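Local coordinates for protein NADPH-flavin oxidoreductase (Vibrio parahaemolyticus serotype O3:K6, PDB 5UU6) that binds flavin mononucleotide and, as a nitroreductase of the Frp flavin oxidoreductase family, probably uses NADPH to reduce flavins or nitro compounds, at residues Ala139-Ala153 / Pro229-Ala241. Sequence-based numbering, arbitrary orientation.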
ATOM      1  N   ALA A 139       3.723  -8.559  17.258  1.00 17.45           N
ATOM      2  CA  ALA A 139       2.855  -7.391  17.088  1.00 14.17           C
ATOM      3  C   ALA A 139       2.337  -6.880  18.429  1.00 15.01           C
ATOM      4  O   ALA A 139       2.466  -5.690  18.745  1.00 15.88           O
ATOM      5  CB  ALA A 139       1.702  -7.742  16.143  1.00 18.08           C
ATOM      6  N   GLN A 140       1.827  -7.779  19.274  1.00 15.79           N
ATOM      7  CA  GLN A 140       1.258  -7.328  20.543  1.00 16.72           C
ATOM      8  C   GLN A 140       2.288  -6.590  21.415  1.00 17.74           C
ATOM      9  O   GLN A 140       1.970  -5.556  22.014  1.00 18.65           O
ATOM     10  CB  GLN A 140       0.689  -8.514  21.316  1.00 19.24           C
ATOM     11  CG  GLN A 140       0.059  -8.100  22.627  1.00 25.13           C
ATOM     12  CD  GLN A 140      -1.123  -7.150  22.420  1.00 30.96           C
ATOM     13  OE1 GLN A 140      -1.833  -7.225  21.417  1.00 40.46           O
ATOM     14  NE2 GLN A 140      -1.329  -6.256  23.372  1.00 21.52           N
ATOM     15  N   GLN A 141       3.514  -7.121  21.517  0.52 17.61           N
ATOM     16  CA  GLN A 141       4.530  -6.469  22.342  0.52 18.38           C
ATOM     17  C   GLN A 141       4.970  -5.132  21.745  0.52 17.78           C
ATOM     18  O   GLN A 141       5.277  -4.191  22.490  0.52 18.47           O
ATOM     19  CB  GLN A 141       5.742  -7.395  22.522  0.52 18.88           C
ATOM     20  CG  GLN A 141       5.522  -8.563  23.494  0.52 19.96           C
ATOM     21  CD  GLN A 141       6.725  -9.500  23.584  0.52 23.73           C
ATOM     22  OE1 GLN A 141       7.495  -9.460  24.553  0.52 24.82           O
ATOM     23  NE2 GLN A 141       6.890 -10.353  22.571  0.52 19.91           N
ATOM     24  N   VAL A 142       5.015  -5.037  20.412  1.00 16.63           N
ATOM     25  CA  VAL A 142       5.341  -3.774  19.746  1.00 16.08           C
ATOM     26  C   VAL A 142       4.247  -2.744  20.016  1.00 16.82           C
ATOM     27  O   VAL A 142       4.514  -1.578  20.342  1.00 18.28           O
ATOM     28  CB  VAL A 142       5.519  -4.019  18.230  1.00 14.93           C
ATOM     29  CG1 VAL A 142       5.659  -2.682  17.451  1.00 14.37           C
ATOM     30  CG2 VAL A 142       6.763  -4.889  18.025  1.00 24.21           C
ATOM     31  N   ASP A 143       2.995  -3.176  19.857  1.00 15.89           N
ATOM     32  CA  ASP A 143       1.816  -2.383  20.176  1.00 16.16           C
ATOM     33  C   ASP A 143       1.886  -1.815  21.592  1.00 22.02           C
ATOM     34  O   ASP A 143       1.672  -0.614  21.807  1.00 25.78           O
ATOM     35  CB  ASP A 143       0.588  -3.299  19.970  1.00 19.21           C
ATOM     36  CG  ASP A 143      -0.731  -2.548  19.971  1.00 19.51           C
ATOM     37  OD1 ASP A 143      -1.131  -2.118  21.061  1.00 20.10           O
ATOM     38  OD2 ASP A 143      -1.364  -2.387  18.879  1.00 17.62           O
ATOM     39  N   GLU A 144       2.177  -2.666  22.585  1.00 19.28           N
ATOM     40  CA  GLU A 144       2.240  -2.169  23.955  1.00 19.68           C
ATOM     41  C   GLU A 144       3.405  -1.199  24.119  1.00 33.75           C
ATOM     42  O   GLU A 144       3.299  -0.205  24.842  1.00 20.92           O
ATOM     43  CB  GLU A 144       2.354  -3.345  24.946  1.00 21.09           C
ATOM     44  CG  GLU A 144       1.148  -4.307  24.863  1.00 33.32           C
ATOM     45  CD  GLU A 144       1.356  -5.666  25.542  1.00 41.20           C
ATOM     46  OE1 GLU A 144       0.425  -6.510  25.474  1.00 39.34           O
ATOM     47  OE2 GLU A 144       2.438  -5.888  26.148  1.00 47.78           O
ATOM     48  N   LEU A 145       4.527  -1.468  23.451  1.00 19.41           N
ATOM     49  CA  LEU A 145       5.690  -0.604  23.595  1.00 21.41           C
ATOM     50  C   LEU A 145       5.415   0.805  23.064  1.00 20.83           C
ATOM     51  O   LEU A 145       5.915   1.784  23.618  1.00 21.91           O
ATOM     52  CB  LEU A 145       6.886  -1.248  22.870  1.00 25.26           C
ATOM     53  CG  LEU A 145       8.192  -0.445  22.844  1.00 27.16           C
ATOM     54  CD1 LEU A 145       8.939  -0.438  24.235  1.00 30.43           C
ATOM     55  CD2 LEU A 145       9.111  -0.838  21.719  1.00 22.27           C
ATOM     56  N   LEU A 146       4.604   0.937  22.011  1.00 21.24           N
ATOM     57  CA  LEU A 146       4.328   2.244  21.424  1.00 21.80           C
ATOM     58  C   LEU A 146       3.077   2.890  21.999  1.00 22.65           C
ATOM     59  O   LEU A 146       2.689   3.963  21.524  1.00 19.83           O
ATOM     60  CB  LEU A 146       4.185   2.140  19.904  1.00 13.91           C
ATOM     61  CG  LEU A 146       5.403   1.570  19.168  1.00 23.53           C
ATOM     62  CD1 LEU A 146       5.144   1.467  17.673  1.00 20.03           C
ATOM     63  CD2 LEU A 146       6.676   2.360  19.425  1.00 19.44           C
ATOM     64  N   GLY A 147       2.443   2.254  22.985  1.00 25.16           N
ATOM     65  CA  GLY A 147       1.263   2.797  23.646  1.00 22.61           C
ATOM     66  C   GLY A 147       0.058   2.975  22.746  1.00 26.90           C
ATOM     67  O   GLY A 147      -0.670   3.968  22.884  1.00 22.62           O
ATOM     68  N   LEU A 148      -0.180   2.017  21.804  1.00 20.68           N
ATOM     69  CA  LEU A 148      -1.293   2.248  20.883  1.00 25.18           C
ATOM     70  C   LEU A 148      -2.634   2.009  21.579  1.00 27.31           C
ATOM     71  O   LEU A 148      -2.786   1.025  22.313  1.00 26.33           O
ATOM     72  CB  LEU A 148      -1.186   1.341  19.670  1.00 21.00           C
ATOM     73  CG  LEU A 148       0.134   1.416  18.911  1.00 21.44           C
ATOM     74  CD1 LEU A 148       0.028   0.452  17.755  1.00 24.58           C
ATOM     75  CD2 LEU A 148       0.345   2.843  18.419  1.00 15.23           C
ATOM     76  N   PRO A 149      -3.621   2.878  21.352  1.00 19.54           N
ATOM     77  CA  PRO A 149      -4.973   2.643  21.867  1.00 23.59           C
ATOM     78  C   PRO A 149      -5.736   1.611  21.036  1.00 21.95           C
ATOM     79  O   PRO A 149      -5.265   1.084  20.032  1.00 21.77           O
ATOM     80  CB  PRO A 149      -5.632   4.019  21.745  1.00 23.04           C
ATOM     81  CG  PRO A 149      -4.990   4.619  20.527  1.00 19.55           C
ATOM     82  CD  PRO A 149      -3.544   4.117  20.559  1.00 23.10           C
ATOM     83  N   GLN A 150      -6.948   1.327  21.487  1.00 17.41           N
ATOM     84  CA  GLN A 150      -7.894   0.569  20.691  1.00 17.14           C
ATOM     85  C   GLN A 150      -8.138   1.255  19.350  1.00 17.82           C
ATOM     86  O   GLN A 150      -7.950   2.470  19.200  1.00 19.98           O
ATOM     87  CB  GLN A 150      -9.205   0.414  21.476  1.00 25.68           C
ATOM     88  CG  GLN A 150      -9.067  -0.494  22.698  1.00 25.96           C
ATOM     89  CD  GLN A 150      -8.570  -1.890  22.323  1.00 28.02           C
ATOM     90  OE1 GLN A 150      -7.397  -2.216  22.519  1.00 36.14           O
ATOM     91  NE2 GLN A 150      -9.453  -2.704  21.766  1.00 20.37           N
ATOM     92  N   ASN A 151      -8.525   0.455  18.354  1.00 15.70           N
ATOM     93  CA  ASN A 151      -8.811   0.917  16.991  1.00 17.81           C
ATOM     94  C   ASN A 151      -7.561   1.321  16.222  1.00 17.80           C
ATOM     95  O   ASN A 151      -7.664   1.983  15.191  1.00 23.25           O
ATOM     96  CB  ASN A 151      -9.814   2.091  16.971  1.00 22.11           C
ATOM     97  CG  ASN A 151     -11.247   1.662  17.270  1.00 25.08           C
ATOM     98  OD1 ASN A 151     -11.508   0.527  17.676  1.00 20.55           O
ATOM     99  ND2 ASN A 151     -12.190   2.573  17.038  1.00 30.76           N
ATOM    100  N   THR A 152      -6.372   0.966  16.705  1.00 14.69           N
ATOM    101  CA  THR A 152      -5.125   1.149  15.963  1.00 13.96           C
ATOM    102  C   THR A 152      -4.355  -0.169  16.005  1.00 16.81           C
ATOM    103  O   THR A 152      -4.565  -0.991  16.902  1.00 18.39           O
ATOM    104  CB  THR A 152      -4.254   2.279  16.543  1.00 17.75           C
ATOM    105  OG1 THR A 152      -3.777   1.891  17.841  1.00 23.62           O
ATOM    106  CG2 THR A 152      -5.054   3.517  16.725  1.00 18.54           C
ATOM    107  N   ALA A 153      -3.454  -0.363  15.040  1.00 14.90           N
ATOM    108  CA  ALA A 153      -2.666  -1.594  14.956  1.00 14.40           C
ATOM    109  C   ALA A 153      -1.408  -1.340  14.137  1.00 14.96           C
ATOM    110  O   ALA A 153      -1.482  -0.687  13.106  1.00 19.74           O
ATOM    111  CB  ALA A 153      -3.459  -2.736  14.309  1.00 13.59           C
ATOM    112  N   PRO A 229       0.267 -16.786  12.653  1.00 17.16           N
ATOM    113  CA  PRO A 229      -1.129 -17.109  12.966  1.00 17.35           C
ATOM    114  C   PRO A 229      -1.697 -16.292  14.106  1.00 23.34           C
ATOM    115  O   PRO A 229      -2.923 -16.276  14.284  1.00 18.17           O
ATOM    116  CB  PRO A 229      -1.080 -18.620  13.312  1.00 19.75           C
ATOM    117  CG  PRO A 229       0.387 -18.890  13.736  1.00 25.80           C
ATOM    118  CD  PRO A 229       1.213 -17.890  12.930  1.00 19.24           C
ATOM    119  N   HIS A 230      -0.857 -15.614  14.878  1.00 22.91           N
ATOM    120  CA  HIS A 230      -1.317 -14.727  15.936  1.00 20.91           C
ATOM    121  C   HIS A 230      -1.905 -13.408  15.402  1.00 21.18           C
ATOM    122  O   HIS A 230      -2.375 -12.606  16.219  1.00 16.33           O
ATOM    123  CB  HIS A 230      -0.141 -14.421  16.880  1.00 28.34           C
ATOM    124  CG  HIS A 230       1.004 -13.734  16.184  1.00 39.75           C
ATOM    125  ND1 HIS A 230       1.863 -14.396  15.326  1.00 42.14           N
ATOM    126  CD2 HIS A 230       1.385 -12.432  16.165  1.00 40.61           C
ATOM    127  CE1 HIS A 230       2.740 -13.537  14.835  1.00 43.95           C
ATOM    128  NE2 HIS A 230       2.477 -12.340  15.334  1.00 39.65           N
ATOM    129  N   ILE A 231      -1.895 -13.142  14.088  1.00 19.84           N
ATOM    130  CA  ILE A 231      -2.165 -11.773  13.636  1.00 12.68           C
ATOM    131  C   ILE A 231      -3.672 -11.454  13.687  1.00 11.76           C
ATOM    132  O   ILE A 231      -4.062 -10.340  14.078  1.00 11.98           O
ATOM    133  CB  ILE A 231      -1.549 -11.506  12.242  1.00 22.21           C
ATOM    134  CG1 ILE A 231      -0.068 -11.162  12.383  1.00 22.62           C
ATOM    135  CG2 ILE A 231      -2.214 -10.355  11.505  1.00 15.29           C
ATOM    136  CD1 ILE A 231       0.216  -9.888  13.268  1.00 15.43           C
ATOM    137  N   LEU A 232      -4.540 -12.394  13.309  1.00 16.00           N
ATOM    138  CA  LEU A 232      -5.970 -12.132  13.495  1.00 15.88           C
ATOM    139  C   LEU A 232      -6.327 -11.873  14.963  1.00 17.46           C
ATOM    140  O   LEU A 232      -6.988 -10.852  15.238  1.00 15.63           O
ATOM    141  CB  LEU A 232      -6.824 -13.259  12.908  1.00 14.01           C
ATOM    142  CG  LEU A 232      -8.340 -13.029  12.954  1.00 14.70           C
ATOM    143  CD1 LEU A 232      -8.725 -11.731  12.184  1.00 12.67           C
ATOM    144  CD2 LEU A 232      -9.103 -14.280  12.381  1.00 17.86           C
ATOM    145  N   PRO A 233      -5.930 -12.712  15.940  1.00 17.57           N
ATOM    146  CA  PRO A 233      -6.145 -12.324  17.352  1.00 15.85           C
ATOM    147  C   PRO A 233      -5.541 -10.972  17.710  1.00 15.87           C
ATOM    148  O   PRO A 233      -6.140 -10.238  18.502  1.00 14.82           O
ATOM    149  CB  PRO A 233      -5.458 -13.454  18.151  1.00 19.97           C
ATOM    150  CG  PRO A 233      -5.476 -14.651  17.219  1.00 21.70           C
ATOM    151  CD  PRO A 233      -5.290 -14.039  15.825  1.00 15.78           C
ATOM    152  N   TYR A 234      -4.346 -10.646  17.199  1.00 13.80           N
ATOM    153  CA  TYR A 234      -3.769  -9.329  17.449  1.00 15.33           C
ATOM    154  C   TYR A 234      -4.751  -8.230  17.026  1.00 13.57           C
ATOM    155  O   TYR A 234      -5.160  -7.382  17.838  1.00 15.38           O
ATOM    156  CB  TYR A 234      -2.430  -9.171  16.699  1.00 14.19           C
ATOM    157  CG  TYR A 234      -1.940  -7.730  16.744  1.00 17.29           C
ATOM    158  CD1 TYR A 234      -1.715  -7.069  17.966  1.00 15.22           C
ATOM    159  CD2 TYR A 234      -1.811  -6.991  15.574  1.00 18.69           C
ATOM    160  CE1 TYR A 234      -1.304  -5.716  17.995  1.00 13.98           C
ATOM    161  CE2 TYR A 234      -1.403  -5.622  15.603  1.00 11.10           C
ATOM    162  CZ  TYR A 234      -1.185  -5.007  16.798  1.00 14.62           C
ATOM    163  OH  TYR A 234      -0.808  -3.672  16.774  1.00 17.41           O
ATOM    164  N   LEU A 235      -5.161  -8.258  15.753  1.00 12.14           N
ATOM    165  CA  LEU A 235      -6.087  -7.262  15.217  1.00 14.76           C
ATOM    166  C   LEU A 235      -7.401  -7.250  15.997  1.00 17.41           C
ATOM    167  O   LEU A 235      -7.910  -6.184  16.370  1.00 13.38           O
ATOM    168  CB  LEU A 235      -6.337  -7.544  13.725  1.00 11.13           C
ATOM    169  CG  LEU A 235      -5.156  -7.399  12.737  1.00 16.28           C
ATOM    170  CD1 LEU A 235      -5.567  -7.868  11.326  1.00 17.75           C
ATOM    171  CD2 LEU A 235      -4.599  -5.977  12.636  1.00 14.74           C
ATOM    172  N   ASN A 236      -7.976  -8.435  16.252  1.00 12.87           N
ATOM    173  CA  ASN A 236      -9.233  -8.479  16.976  1.00 15.42           C
ATOM    174  C   ASN A 236      -9.092  -7.882  18.360  1.00 16.69           C
ATOM    175  O   ASN A 236      -9.965  -7.133  18.796  1.00 17.26           O
ATOM    176  CB  ASN A 236      -9.754  -9.920  17.043  1.00 18.00           C
ATOM    177  CG  ASN A 236     -10.193 -10.425  15.684  1.00 22.25           C
ATOM    178  OD1 ASN A 236     -10.334  -9.626  14.723  1.00 21.08           O
ATOM    179  ND2 ASN A 236     -10.390 -11.733  15.568  1.00 15.30           N
ATOM    180  N   GLY A 237      -7.965  -8.131  19.039  1.00 20.56           N
ATOM    181  CA  GLY A 237      -7.740  -7.515  20.347  1.00 24.64           C
ATOM    182  C   GLY A 237      -7.676  -5.993  20.328  1.00 23.80           C
ATOM    183  O   GLY A 237      -7.895  -5.366  21.365  1.00 20.12           O
ATOM    184  N   LYS A 238      -7.377  -5.379  19.176  1.00 18.94           N
ATOM    185  CA  LYS A 238      -7.401  -3.925  19.063  1.00 17.44           C
ATOM    186  C   LYS A 238      -8.752  -3.400  18.550  1.00 21.40           C
ATOM    187  O   LYS A 238      -8.887  -2.193  18.294  1.00 23.64           O
ATOM    188  CB  LYS A 238      -6.285  -3.423  18.125  1.00 16.04           C
ATOM    189  CG  LYS A 238      -4.872  -3.941  18.403  1.00 16.44           C
ATOM    190  CD  LYS A 238      -4.378  -3.662  19.877  1.00 27.03           C
ATOM    191  CE  LYS A 238      -4.476  -2.183  20.321  1.00 20.86           C
ATOM    192  NZ  LYS A 238      -3.610  -1.308  19.472  1.00 20.31           N
ATOM    193  N   GLY A 239      -9.741  -4.273  18.382  1.00 14.80           N
ATOM    194  CA  GLY A 239     -11.043  -3.879  17.864  1.00 15.32           C
ATOM    195  C   GLY A 239     -11.205  -3.936  16.355  1.00 17.48           C
ATOM    196  O   GLY A 239     -12.231  -3.476  15.846  1.00 23.11           O
ATOM    197  N   LEU A 240     -10.256  -4.501  15.619  1.00 14.61           N
ATOM    198  CA  LEU A 240     -10.293  -4.449  14.161  1.00 19.19           C
ATOM    199  C   LEU A 240     -10.520  -5.829  13.561  1.00 13.87           C
ATOM    200  O   LEU A 240     -10.124  -6.836  14.134  1.00 18.23           O
ATOM    201  CB  LEU A 240      -8.986  -3.862  13.592  1.00 20.71           C
ATOM    202  CG  LEU A 240      -8.514  -2.522  14.165  1.00 18.56           C
ATOM    203  CD1 LEU A 240      -7.082  -2.253  13.772  1.00 19.30           C
ATOM    204  CD2 LEU A 240      -9.420  -1.363  13.716  1.00 13.20           C
ATOM    205  N   ALA A 241     -11.092  -5.850  12.357  1.00 14.41           N
ATOM    206  CA  ALA A 241     -11.154  -7.045  11.524  1.00 15.28           C
ATOM    207  C   ALA A 241     -11.956  -8.158  12.184  1.00 19.57           C
ATOM    208  O   ALA A 241     -11.583  -9.336  12.065  1.00 21.33           O
ATOM    209  CB  ALA A 241      -9.745  -7.557  11.179  1.00 17.26           C
TER
HETATM  210  O   HOH W   1      -4.305  -7.103  20.322  1.00 10.85           O
HETATM  211  O   HOH W   2     -13.545  -1.367  17.264  1.00 39.59           O
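Lys238 and Tyr234 converge on one carboxylate oxygen, OD2 of Asp143. Lys238 NZ forms a salt bridge on the syn lone pair of Asp143 OD2 at 2.6 Å, and Tyr234 OH donates to the anti lone pair of that oxygen at 2.5 Å; two donors on a buried carboxylate would be expected to stabilise its negative charge. The lysine chain is bent at chi2, chi3 and chi4, and Lys238 NZ also donates hydrogen bonds to Pro149 O (3.0 Å) and Thr152 O (2.8 Å), from above both carbonyl planes. Thr152 OG1 reaches Pro149 O from the opposite face.

Main-chain and amide bonds fasten the helix end: Asn151 N donates to Lys238 O at 2.7 Å, and Gln150 NE2 to Gly237 O. Waters link Gln140 OE1 to Tyr234 O and Asn151 OD1 to Gly239 O.

Two alanine methyls lie close against the ring and the leucine ends. Tyr234 swings its ring away from its own backbone N (chi1 170°), which carries OH to Asp143 and sets one ring face against Ala139 CB, 3.6 Å from the ring centroid in a CH-pi contact. Ala153 CB packs 3.7 Å from Leu240 CD1 and also touches Leu235 CD2 and Tyr234 CE2.

Gly239, at positive phi, closes helix 231-237 in a Schellman motif. Through these polar bonds and methyl contacts, this C-terminal helix docks on helix 139-145, the type II turn Pro149-Thr152 and the start of strand 152-161, within the FMN-dependent nitroreductase fold.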